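Local coordinates for protein arylalkylamine N-Acetyltransferase like 5b (Aedes aegypti, PDB 4FD4) that probably transfers acyl groups from coenzyme A thioesters such as acetyl-CoA to the amino group of arylalkylamines such as serotonin and dopamine, at residues S6-L14 / L143-L154; E16-I27 / K70-A78. All coordinates share one frame; numbering follows the deposited sequence.

Contact 1 of 2, residues S6-L14 / L143-L154; sequences SIVLRVARL and LGQRLLQFQMDL
Arg146 NH2 donates to the backbone oxygen Ile7 O at 3.1 Å, the one direct hydrogen bond between the edge strand 7-11 and the helix 143-154. The bond is bent, with an angle of 139° at the hydrogen, and the nitrogen stands above the carbonyl plane. In this GNAT fold the helix lies against one face of the mixed sheet, and strand 7-11 is an outermost strand of that sheet, running at 30° to the helix direction. An arginine suits this partly exposed edge because its long chain, bent at chi3, reaches the strand carbonyl. A water links Arg146 NH1 weakly to Ser6 OG, and NH1 also makes a weak bond to His141 O, just before the helix.

Leu9 is the central apolar residue of the strand, and its two methyls part to different partners. CD2 lies over one face of the Arg146 guanidinium, 3.7 Å from Arg146 NH2, whereas CD1 presses on Leu147 CD2 at 3.5 Å, tighter than usual van der Waals contact. Its CB meets Phe150 CD1 at 3.7 Å. The Phe150 ring is carried out to the strand because its CG stands opposite the backbone N (chi1 -172°), and it meets the chain from Leu9 to Val11 obliquely, with CZ 4.0 Å from Arg10 CA. The CB of Arg10 leaves on the far side from the helix, and the ring meets its backbone there.

The β-branched strand residues Ile7 and Val11 meet helix side chains at the two ends. Ile7 CG2 meets Leu143 CD2 at right angles, 3.7 Å apart, and at the far end Val11 CG2 touches both Phe150 CE2 at 4.0 Å and Leu154 CD2 at 3.9 Å.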
loop_
_atom_site.group_PDB
_atom_site.type_symbol
_atom_site.label_atom_id
_atom_site.label_comp_id
_atom_site.label_asym_id
_atom_site.label_seq_id
_atom_site.Cartn_x
_atom_site.Cartn_y
_atom_site.Cartn_z
ATOM N N SER A 6 13.932 21.409 -7.816
ATOM C CA SER A 6 12.800 20.635 -8.301
ATOM C C SER A 6 12.829 19.222 -7.702
ATOM O O SER A 6 13.777 18.847 -7.005
ATOM C CB SER A 6 12.792 20.581 -9.827
ATOM O OG SER A 6 11.496 20.256 -10.310
ATOM N N ILE A 7 11.781 18.451 -7.961
ATOM C CA ILE A 7 11.569 17.184 -7.263
ATOM C C ILE A 7 11.923 15.992 -8.155
ATOM O O ILE A 7 11.482 15.928 -9.302
ATOM C CB ILE A 7 10.115 17.071 -6.756
ATOM C CG1 ILE A 7 9.866 18.095 -5.646
ATOM C CG2 ILE A 7 9.818 15.664 -6.247
ATOM C CD1 ILE A 7 10.890 18.048 -4.523
ATOM N N VAL A 8 12.730 15.066 -7.635
ATOM C CA VAL A 8 13.181 13.904 -8.410
ATOM C C VAL A 8 12.388 12.650 -8.038
ATOM O O VAL A 8 12.246 12.346 -6.862
ATOM C CB VAL A 8 14.654 13.597 -8.126
ATOM C CG1 VAL A 8 15.091 12.323 -8.862
ATOM C CG2 VAL A 8 15.545 14.777 -8.503
ATOM N N LEU A 9 11.883 11.917 -9.024
ATOM C CA LEU A 9 11.293 10.610 -8.732
ATOM C C LEU A 9 12.260 9.529 -9.175
ATOM O O LEU A 9 12.794 9.600 -10.284
ATOM C CB LEU A 9 9.978 10.416 -9.481
ATOM C CG LEU A 9 8.708 11.150 -9.049
ATOM C CD1 LEU A 9 7.840 10.267 -8.197
ATOM C CD2 LEU A 9 8.996 12.485 -8.368
ATOM N N ARG A 10 12.479 8.522 -8.331
ATOM C CA ARG A 10 13.339 7.411 -8.731
ATOM C C ARG A 10 13.148 6.207 -7.829
ATOM O O ARG A 10 12.511 6.300 -6.792
ATOM C CB ARG A 10 14.801 7.833 -8.689
ATOM C CG ARG A 10 15.233 8.281 -7.288
ATOM C CD ARG A 10 16.640 8.788 -7.293
ATOM N NE ARG A 10 17.059 9.271 -5.974
ATOM C CZ ARG A 10 17.450 8.488 -4.975
ATOM N NH1 ARG A 10 17.469 7.159 -5.112
ATOM N NH2 ARG A 10 17.810 9.040 -3.824
ATOM N N VAL A 11 13.724 5.077 -8.214
ATOM C CA VAL A 11 13.662 3.880 -7.390
ATOM C C VAL A 11 14.674 4.001 -6.238
ATOM O O VAL A 11 15.789 4.506 -6.428
ATOM C CB VAL A 11 13.890 2.612 -8.269
ATOM C CG1 VAL A 11 14.211 1.396 -7.418
ATOM C CG2 VAL A 11 12.648 2.344 -9.149
ATOM N N ALA A 12 14.274 3.585 -5.038
ATOM C CA ALA A 12 15.177 3.626 -3.883
ATOM C C ALA A 12 16.232 2.522 -3.994
ATOM O O ALA A 12 15.918 1.409 -4.406
ATOM C CB ALA A 12 14.391 3.480 -2.593
ATOM N N ARG A 13 17.475 2.833 -3.632
ATOM C CA ARG A 13 18.545 1.840 -3.609
ATOM C C ARG A 13 18.551 1.111 -2.267
ATOM O O ARG A 13 18.067 1.640 -1.254
ATOM C CB ARG A 13 19.911 2.504 -3.807
ATOM C CG ARG A 13 20.059 3.351 -5.059
ATOM C CD ARG A 13 21.529 3.751 -5.270
ATOM N NE ARG A 13 22.081 4.427 -4.098
ATOM C CZ ARG A 13 21.936 5.728 -3.860
ATOM N NH1 ARG A 13 21.261 6.484 -4.715
ATOM N NH2 ARG A 13 22.457 6.271 -2.767
ATOM N N LEU A 14 19.110 -0.093 -2.252
ATOM C CA LEU A 14 19.190 -0.856 -1.009
ATOM C C LEU A 14 19.921 -0.075 0.096
ATOM O O LEU A 14 19.496 -0.067 1.262
ATOM C CB LEU A 14 19.847 -2.211 -1.256
ATOM C CG LEU A 14 19.912 -3.135 -0.040
ATOM C CD1 LEU A 14 18.516 -3.354 0.526
ATOM C CD2 LEU A 14 20.550 -4.455 -0.413
ATOM N N LEU A 143 2.497 15.406 -6.843
ATOM C CA LEU A 143 3.363 14.360 -6.283
ATOM C C LEU A 143 2.708 12.988 -6.234
ATOM O O LEU A 143 3.316 11.993 -6.626
ATOM C CB LEU A 143 3.874 14.740 -4.887
ATOM C CG LEU A 143 5.227 15.443 -4.821
ATOM C CD1 LEU A 143 5.798 15.316 -3.410
ATOM C CD2 LEU A 143 6.195 14.853 -5.849
ATOM N N GLY A 144 1.480 12.929 -5.728
ATOM C CA GLY A 144 0.756 11.672 -5.663
ATOM C C GLY A 144 0.599 11.094 -7.049
ATOM O O GLY A 144 0.865 9.900 -7.285
ATOM N N GLN A 145 0.180 11.943 -7.985
ATOM C CA GLN A 145 -0.055 11.467 -9.343
ATOM C C GLN A 145 1.254 11.026 -9.984
ATOM O O GLN A 145 1.281 10.036 -10.709
ATOM C CB GLN A 145 -0.762 12.521 -10.206
ATOM C CG GLN A 145 -0.999 12.069 -11.653
ATOM C CD GLN A 145 -1.665 13.135 -12.524
ATOM O OE1 GLN A 145 -2.070 14.193 -12.035
ATOM N NE2 GLN A 145 -1.783 12.850 -13.823
ATOM N N ARG A 146 2.341 11.746 -9.713
ATOM C CA ARG A 146 3.643 11.373 -10.285
ATOM C C ARG A 146 4.194 10.072 -9.708
ATOM O O ARG A 146 4.803 9.276 -10.436
ATOM C CB ARG A 146 4.654 12.509 -10.146
ATOM C CG ARG A 146 4.394 13.668 -11.104
ATOM C CD ARG A 146 5.193 14.885 -10.694
ATOM N NE ARG A 146 6.622 14.722 -10.919
ATOM C CZ ARG A 146 7.545 15.571 -10.473
ATOM N NH1 ARG A 146 7.178 16.647 -9.781
ATOM N NH2 ARG A 146 8.827 15.347 -10.718
ATOM N N LEU A 147 3.971 9.844 -8.415
ATOM C CA LEU A 147 4.355 8.564 -7.791
ATOM C C LEU A 147 3.581 7.399 -8.388
ATOM O O LEU A 147 4.174 6.387 -8.783
ATOM C CB LEU A 147 4.132 8.595 -6.281
ATOM C CG LEU A 147 5.207 9.279 -5.452
ATOM C CD1 LEU A 147 4.744 9.421 -3.998
ATOM C CD2 LEU A 147 6.513 8.478 -5.543
ATOM N N LEU A 148 2.256 7.531 -8.451
ATOM C CA LEU A 148 1.428 6.454 -8.986
ATOM C C LEU A 148 1.741 6.222 -10.454
ATOM O O LEU A 148 1.812 5.087 -10.915
ATOM C CB LEU A 148 -0.062 6.786 -8.822
ATOM C CG LEU A 148 -1.105 5.695 -8.543
ATOM C CD1 LEU A 148 -2.406 5.977 -9.294
ATOM C CD2 LEU A 148 -0.621 4.271 -8.806
ATOM N N GLN A 149 1.914 7.299 -11.206
ATOM C CA GLN A 149 2.229 7.155 -12.624
ATOM C C GLN A 149 3.580 6.484 -12.784
ATOM O O GLN A 149 3.779 5.695 -13.701
ATOM C CB GLN A 149 2.266 8.500 -13.342
ATOM C CG GLN A 149 2.564 8.335 -14.833
ATOM C CD GLN A 149 1.390 7.702 -15.548
ATOM O OE1 GLN A 149 0.282 8.228 -15.499
ATOM N NE2 GLN A 149 1.610 6.548 -16.172
ATOM N N PHE A 150 4.518 6.826 -11.911
ATOM C CA PHE A 150 5.841 6.227 -11.983
ATOM C C PHE A 150 5.682 4.720 -11.752
ATOM O O PHE A 150 6.264 3.915 -12.483
ATOM C CB PHE A 150 6.810 6.896 -10.988
ATOM C CG PHE A 150 8.259 6.459 -11.133
ATOM C CD1 PHE A 150 9.245 7.368 -11.514
ATOM C CD2 PHE A 150 8.637 5.137 -10.875
ATOM C CE1 PHE A 150 10.591 6.973 -11.651
ATOM C CE2 PHE A 150 9.982 4.734 -11.002
ATOM C CZ PHE A 150 10.954 5.650 -11.384
ATOM N N GLN A 151 4.869 4.334 -10.769
ATOM C CA GLN A 151 4.667 2.900 -10.498
ATOM C C GLN A 151 4.002 2.197 -11.693
ATOM O O GLN A 151 4.348 1.064 -12.038
ATOM C CB GLN A 151 3.865 2.691 -9.204
ATOM C CG GLN A 151 4.649 2.975 -7.906
ATOM C CD GLN A 151 5.630 1.862 -7.530
ATOM O OE1 GLN A 151 6.091 1.107 -8.390
ATOM N NE2 GLN A 151 5.949 1.757 -6.234
ATOM N N MET A 152 3.045 2.866 -12.327
ATOM C CA MET A 152 2.430 2.310 -13.537
ATOM C C MET A 152 3.452 2.096 -14.660
ATOM O O MET A 152 3.514 1.030 -15.262
ATOM C CB MET A 152 1.305 3.215 -14.038
ATOM C CG MET A 152 0.025 3.155 -13.222
ATOM S SD MET A 152 -1.126 4.484 -13.677
ATOM C CE MET A 152 -2.624 3.908 -12.867
ATOM N N ASP A 153 4.245 3.126 -14.937
ATOM C CA ASP A 153 5.244 3.079 -16.003
ATOM C C ASP A 153 6.271 1.989 -15.753
ATOM O O ASP A 153 6.662 1.248 -16.660
ATOM C CB ASP A 153 5.953 4.438 -16.115
ATOM C CG ASP A 153 5.017 5.543 -16.570
ATOM O OD1 ASP A 153 3.928 5.215 -17.084
ATOM O OD2 ASP A 153 5.367 6.735 -16.413
ATOM N N LEU A 154 6.704 1.900 -14.499
ATOM C CA LEU A 154 7.720 0.950 -14.092
ATOM C C LEU A 154 7.203 -0.480 -14.203
ATOM O O LEU A 154 7.869 -1.355 -14.774
ATOM C CB LEU A 154 8.146 1.246 -12.644
ATOM C CG LEU A 154 9.258 0.360 -12.089
ATOM C CD1 LEU A 154 10.554 0.573 -12.883
ATOM C CD2 LEU A 154 9.490 0.669 -10.612
HETATM O O HOH W 1 8.596 19.150 -10.552
#

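Contact 2 of 2, residues E16-I27 / K70-A78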
loop_
_atom_site.group_PDB
_atom_site.type_symbol
_atom_site.label_atom_id
_atom_site.label_comp_id
_atom_site.label_asym_id
_atom_site.label_seq_id
_atom_site.Cartn_x
_atom_site.Cartn_y
_atom_site.Cartn_z
ATOM N N GLU A 16 19.762 2.748 0.780
ATOM C CA GLU A 16 18.922 3.835 1.268
ATOM C C GLU A 16 17.780 3.333 2.151
ATOM O O GLU A 16 16.852 4.075 2.484
ATOM C CB GLU A 16 18.366 4.634 0.090
ATOM C CG GLU A 16 19.442 5.291 -0.750
ATOM C CD GLU A 16 18.858 6.113 -1.881
ATOM O OE1 GLU A 16 18.189 5.524 -2.765
ATOM O OE2 GLU A 16 19.042 7.349 -1.877
ATOM N N LEU A 17 17.848 2.063 2.521
ATOM C CA LEU A 17 16.825 1.486 3.382
ATOM C C LEU A 17 16.469 2.402 4.571
ATOM O O LEU A 17 15.283 2.641 4.863
ATOM C CB LEU A 17 17.284 0.110 3.868
ATOM C CG LEU A 17 16.199 -0.740 4.524
ATOM C CD1 LEU A 17 15.670 -1.800 3.565
ATOM C CD2 LEU A 17 16.762 -1.374 5.774
ATOM N N GLU A 18 17.474 2.948 5.250
ATOM C CA GLU A 18 17.177 3.776 6.418
ATOM C C GLU A 18 16.388 5.036 6.058
ATOM O O GLU A 18 15.435 5.406 6.764
ATOM C CB GLU A 18 18.443 4.104 7.231
ATOM C CG GLU A 18 18.881 2.966 8.158
ATOM C CD GLU A 18 17.740 2.435 9.028
ATOM O OE1 GLU A 18 17.039 3.251 9.675
ATOM O OE2 GLU A 18 17.546 1.199 9.070
ATOM N N GLN A 19 16.735 5.680 4.949
ATOM C CA GLN A 19 15.933 6.827 4.531
ATOM C C GLN A 19 14.499 6.399 4.203
ATOM O O GLN A 19 13.547 7.126 4.507
ATOM C CB GLN A 19 16.566 7.560 3.351
ATOM C CG GLN A 19 17.906 8.205 3.687
ATOM C CD GLN A 19 19.065 7.252 3.494
ATOM O OE1 GLN A 19 19.351 6.415 4.354
ATOM N NE2 GLN A 19 19.748 7.373 2.352
ATOM N N VAL A 20 14.331 5.216 3.613
ATOM C CA VAL A 20 12.975 4.782 3.286
ATOM C C VAL A 20 12.272 4.610 4.627
ATOM O O VAL A 20 11.162 5.115 4.836
ATOM C CB VAL A 20 12.965 3.478 2.458
ATOM C CG1 VAL A 20 11.534 3.006 2.199
ATOM C CG2 VAL A 20 13.705 3.686 1.112
ATOM N N ARG A 21 12.972 3.986 5.574
ATOM C CA ARG A 21 12.379 3.760 6.882
ATOM C C ARG A 21 11.894 5.114 7.407
ATOM O O ARG A 21 10.738 5.258 7.864
ATOM C CB ARG A 21 13.397 3.108 7.842
ATOM C CG ARG A 21 12.785 2.476 9.104
ATOM C CD ARG A 21 13.837 2.215 10.206
ATOM N NE ARG A 21 14.881 1.274 9.800
ATOM C CZ ARG A 21 14.808 -0.049 9.947
ATOM N NH1 ARG A 21 13.730 -0.603 10.493
ATOM N NH2 ARG A 21 15.813 -0.825 9.547
ATOM N N GLU A 22 12.735 6.124 7.375
ATOM C CA GLU A 22 12.346 7.404 7.946
ATOM C C GLU A 22 11.130 7.979 7.292
ATOM O O GLU A 22 10.287 8.452 7.982
ATOM C CB GLU A 22 13.448 8.451 7.910
ATOM C CG GLU A 22 13.087 9.755 8.663
ATOM C CD GLU A 22 12.283 10.823 7.841
ATOM O OE1 GLU A 22 12.426 10.947 6.615
ATOM O OE2 GLU A 22 11.527 11.588 8.454
ATOM N N ILE A 23 11.056 7.963 5.960
ATOM C CA ILE A 23 9.898 8.599 5.356
ATOM C C ILE A 23 8.639 7.839 5.778
ATOM O O ILE A 23 7.588 8.449 6.056
ATOM C CB ILE A 23 10.042 8.801 3.809
ATOM C CG1 ILE A 23 8.834 9.560 3.244
ATOM C CG2 ILE A 23 10.306 7.485 3.097
ATOM C CD1 ILE A 23 8.894 11.062 3.472
ATOM N N LEU A 24 8.751 6.512 5.907
ATOM C CA LEU A 24 7.581 5.740 6.308
ATOM C C LEU A 24 7.158 6.148 7.714
ATOM O O LEU A 24 5.974 6.330 7.990
ATOM C CB LEU A 24 7.846 4.222 6.255
ATOM C CG LEU A 24 7.958 3.591 4.863
ATOM C CD1 LEU A 24 8.356 2.109 4.996
ATOM C CD2 LEU A 24 6.658 3.733 4.064
ATOM N N HIS A 25 8.129 6.299 8.604
ATOM C CA HIS A 25 7.807 6.697 9.975
ATOM C C HIS A 25 7.110 8.058 9.957
ATOM O O HIS A 25 6.213 8.310 10.755
ATOM C CB HIS A 25 9.088 6.846 10.798
ATOM C CG HIS A 25 9.511 5.609 11.526
ATOM N ND1 HIS A 25 9.542 5.540 12.908
ATOM C CD2 HIS A 25 9.965 4.418 11.082
ATOM C CE1 HIS A 25 9.982 4.351 13.272
ATOM N NE2 HIS A 25 10.247 3.646 12.187
ATOM N N ARG A 26 7.521 8.935 9.043
ATOM C CA ARG A 26 7.172 10.361 9.187
ATOM C C ARG A 26 5.821 10.712 8.583
ATOM O O ARG A 26 5.018 11.412 9.200
ATOM C CB ARG A 26 8.266 11.249 8.569
ATOM C CG ARG A 26 8.223 12.715 9.017
ATOM C CD ARG A 26 9.314 13.549 8.346
ATOM N NE ARG A 26 8.931 13.967 6.998
ATOM C CZ ARG A 26 9.696 13.839 5.916
ATOM N NH1 ARG A 26 9.252 14.256 4.727
ATOM N NH2 ARG A 26 10.904 13.294 6.013
ATOM N N ILE A 27 5.562 10.213 7.382
ATOM C CA ILE A 27 4.367 10.623 6.653
ATOM C C ILE A 27 3.386 9.494 6.379
ATOM O O ILE A 27 2.223 9.742 6.062
ATOM C CB ILE A 27 4.721 11.297 5.311
ATOM C CG1 ILE A 27 5.352 10.291 4.348
ATOM C CG2 ILE A 27 5.655 12.497 5.530
ATOM C CD1 ILE A 27 5.433 10.802 2.913
ATOM N N LYS A 70 18.175 17.389 -0.084
ATOM C CA LYS A 70 18.616 16.003 0.118
ATOM C C LYS A 70 17.673 15.299 1.088
ATOM O O LYS A 70 18.085 14.876 2.170
ATOM C CB LYS A 70 20.057 15.949 0.638
ATOM C CG LYS A 70 20.834 14.679 0.240
ATOM C CD LYS A 70 20.231 13.414 0.860
ATOM C CE LYS A 70 20.024 12.318 -0.184
ATOM N NZ LYS A 70 19.151 11.221 0.327
ATOM N N LYS A 71 16.411 15.166 0.681
ATOM C CA LYS A 71 15.342 14.714 1.571
ATOM C C LYS A 71 14.225 13.997 0.806
ATOM O O LYS A 71 13.774 14.480 -0.236
ATOM C CB LYS A 71 14.764 15.933 2.304
ATOM C CG LYS A 71 13.466 15.691 3.061
ATOM C CD LYS A 71 12.868 17.022 3.525
ATOM C CE LYS A 71 11.618 16.816 4.376
ATOM N NZ LYS A 71 11.075 18.117 4.868
ATOM N N PHE A 72 13.775 12.852 1.314
ATOM C CA PHE A 72 12.616 12.198 0.723
ATOM C C PHE A 72 11.351 12.964 1.141
ATOM O O PHE A 72 11.243 13.438 2.276
ATOM C CB PHE A 72 12.510 10.735 1.174
ATOM C CG PHE A 72 13.567 9.826 0.591
ATOM C CD1 PHE A 72 14.345 10.228 -0.492
ATOM C CD2 PHE A 72 13.771 8.551 1.124
ATOM C CE1 PHE A 72 15.315 9.384 -1.019
ATOM C CE2 PHE A 72 14.735 7.705 0.598
ATOM C CZ PHE A 72 15.510 8.116 -0.469
ATOM N N ILE A 73 10.391 13.074 0.235
ATOM C CA ILE A 73 9.145 13.755 0.552
ATOM C C ILE A 73 7.952 12.978 0.023
ATOM O O ILE A 73 6.803 13.410 0.144
ATOM C CB ILE A 73 9.115 15.177 -0.040
ATOM C CG1 ILE A 73 9.312 15.104 -1.554
ATOM C CG2 ILE A 73 10.190 16.034 0.610
ATOM C CD1 ILE A 73 9.045 16.406 -2.270
ATOM N N GLY A 74 8.225 11.836 -0.599
ATOM C CA GLY A 74 7.133 10.948 -0.960
ATOM C C GLY A 74 7.658 9.538 -1.139
ATOM O O GLY A 74 8.855 9.351 -1.377
ATOM N N VAL A 75 6.782 8.550 -1.033
ATOM C CA VAL A 75 7.227 7.160 -1.221
ATOM C C VAL A 75 6.058 6.301 -1.672
ATOM O O VAL A 75 4.908 6.557 -1.306
ATOM C CB VAL A 75 7.862 6.594 0.070
ATOM C CG1 VAL A 75 6.849 6.665 1.223
ATOM C CG2 VAL A 75 8.386 5.106 -0.125
ATOM N N SER A 76 6.347 5.307 -2.509
ATOM C CA SER A 76 5.346 4.340 -2.930
ATOM C C SER A 76 5.989 2.963 -2.939
ATOM O O SER A 76 7.070 2.775 -3.493
ATOM C CB SER A 76 4.789 4.655 -4.313
ATOM O OG SER A 76 3.852 3.646 -4.694
ATOM N N ILE A 77 5.312 2.005 -2.338
ATOM C CA ILE A 77 5.858 0.660 -2.261
ATOM C C ILE A 77 4.887 -0.306 -2.914
ATOM O O ILE A 77 3.682 -0.308 -2.620
ATOM C CB ILE A 77 6.173 0.267 -0.813
ATOM C CG1 ILE A 77 7.174 1.277 -0.234
ATOM C CG2 ILE A 77 6.720 -1.164 -0.745
ATOM C CD1 ILE A 77 7.738 0.903 1.099
ATOM N N ALA A 78 5.418 -1.098 -3.838
ATOM C CA ALA A 78 4.597 -2.035 -4.605
ATOM C C ALA A 78 5.340 -3.367 -4.714
ATOM O O ALA A 78 6.549 -3.432 -4.495
ATOM C CB ALA A 78 4.323 -1.478 -5.975
HETATM O O HOH W 2 20.012 8.736 0.043
#
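Glu16, at the N-cap position of the helix, sets its carboxylate at the edge of the Phe72 ring, with OE2 3.9 Å from Phe72 CZ. A water donates to Glu16 OE2 and accepts from Gln19 NE2 and Lys70 NZ, bridging acid and lysine; Glu16 OE1 also accepts from Arg13 N. Gln19 offers its aliphatic root, CB lying 3.3 Å from Phe72 CE2, while Val20 N lies at the ring's edge, in its plane.

Here the first helix of the GNAT fold crosses strand 71-78 at 94°, and a classic bulge at Ile73 and Gly74 lets Phe72, Val75 and Ile77 all turn toward it. Ile23 lies at the centre of the contact: CD1 reaches Phe72 O at 3.5 Å and CG2 meets Val75 CB at 4.0 Å, a β-branched pair whose side chains slide past each other. Leu24 extends the apolar layer with CD1 4.1 Å from Ile77 CD1.

Arg26, bent at chi3 (81°), sends NH1 in its guanidinium plane to Phe72 O at 3.3 Å in a nearly straight bond (166°). Salt bridges to Glu22 and Asp135 hold the same group, and Lys71 CE covers one face. Ile27 CD1 ends 4.0 Å from Ile73 O, at the bulge.

How the contacts relate
The two helices pack on opposite faces of one sheet. Contact 2 is the more buried, resting on an inner strand with mostly buried residues, whereas contact 1 covers the edge strand and is only partly buried. Each has a single direct hydrogen bond, from an arginine to a strand carbonyl; in contact 2 that arginine also belongs to a salt-bridge network, while in contact 1 its further bonds are weak. Strand 7-11 leads directly into helix 17-28, and the Arg10 NH2 to Glu16 OE2 salt bridge (2.9 Å) ties the two contacts there. On the face of helix 143-158, Ile73 CD1 packs on Ile7 CD1, and Gln151 NE2 probably bonds to Ser76 OG.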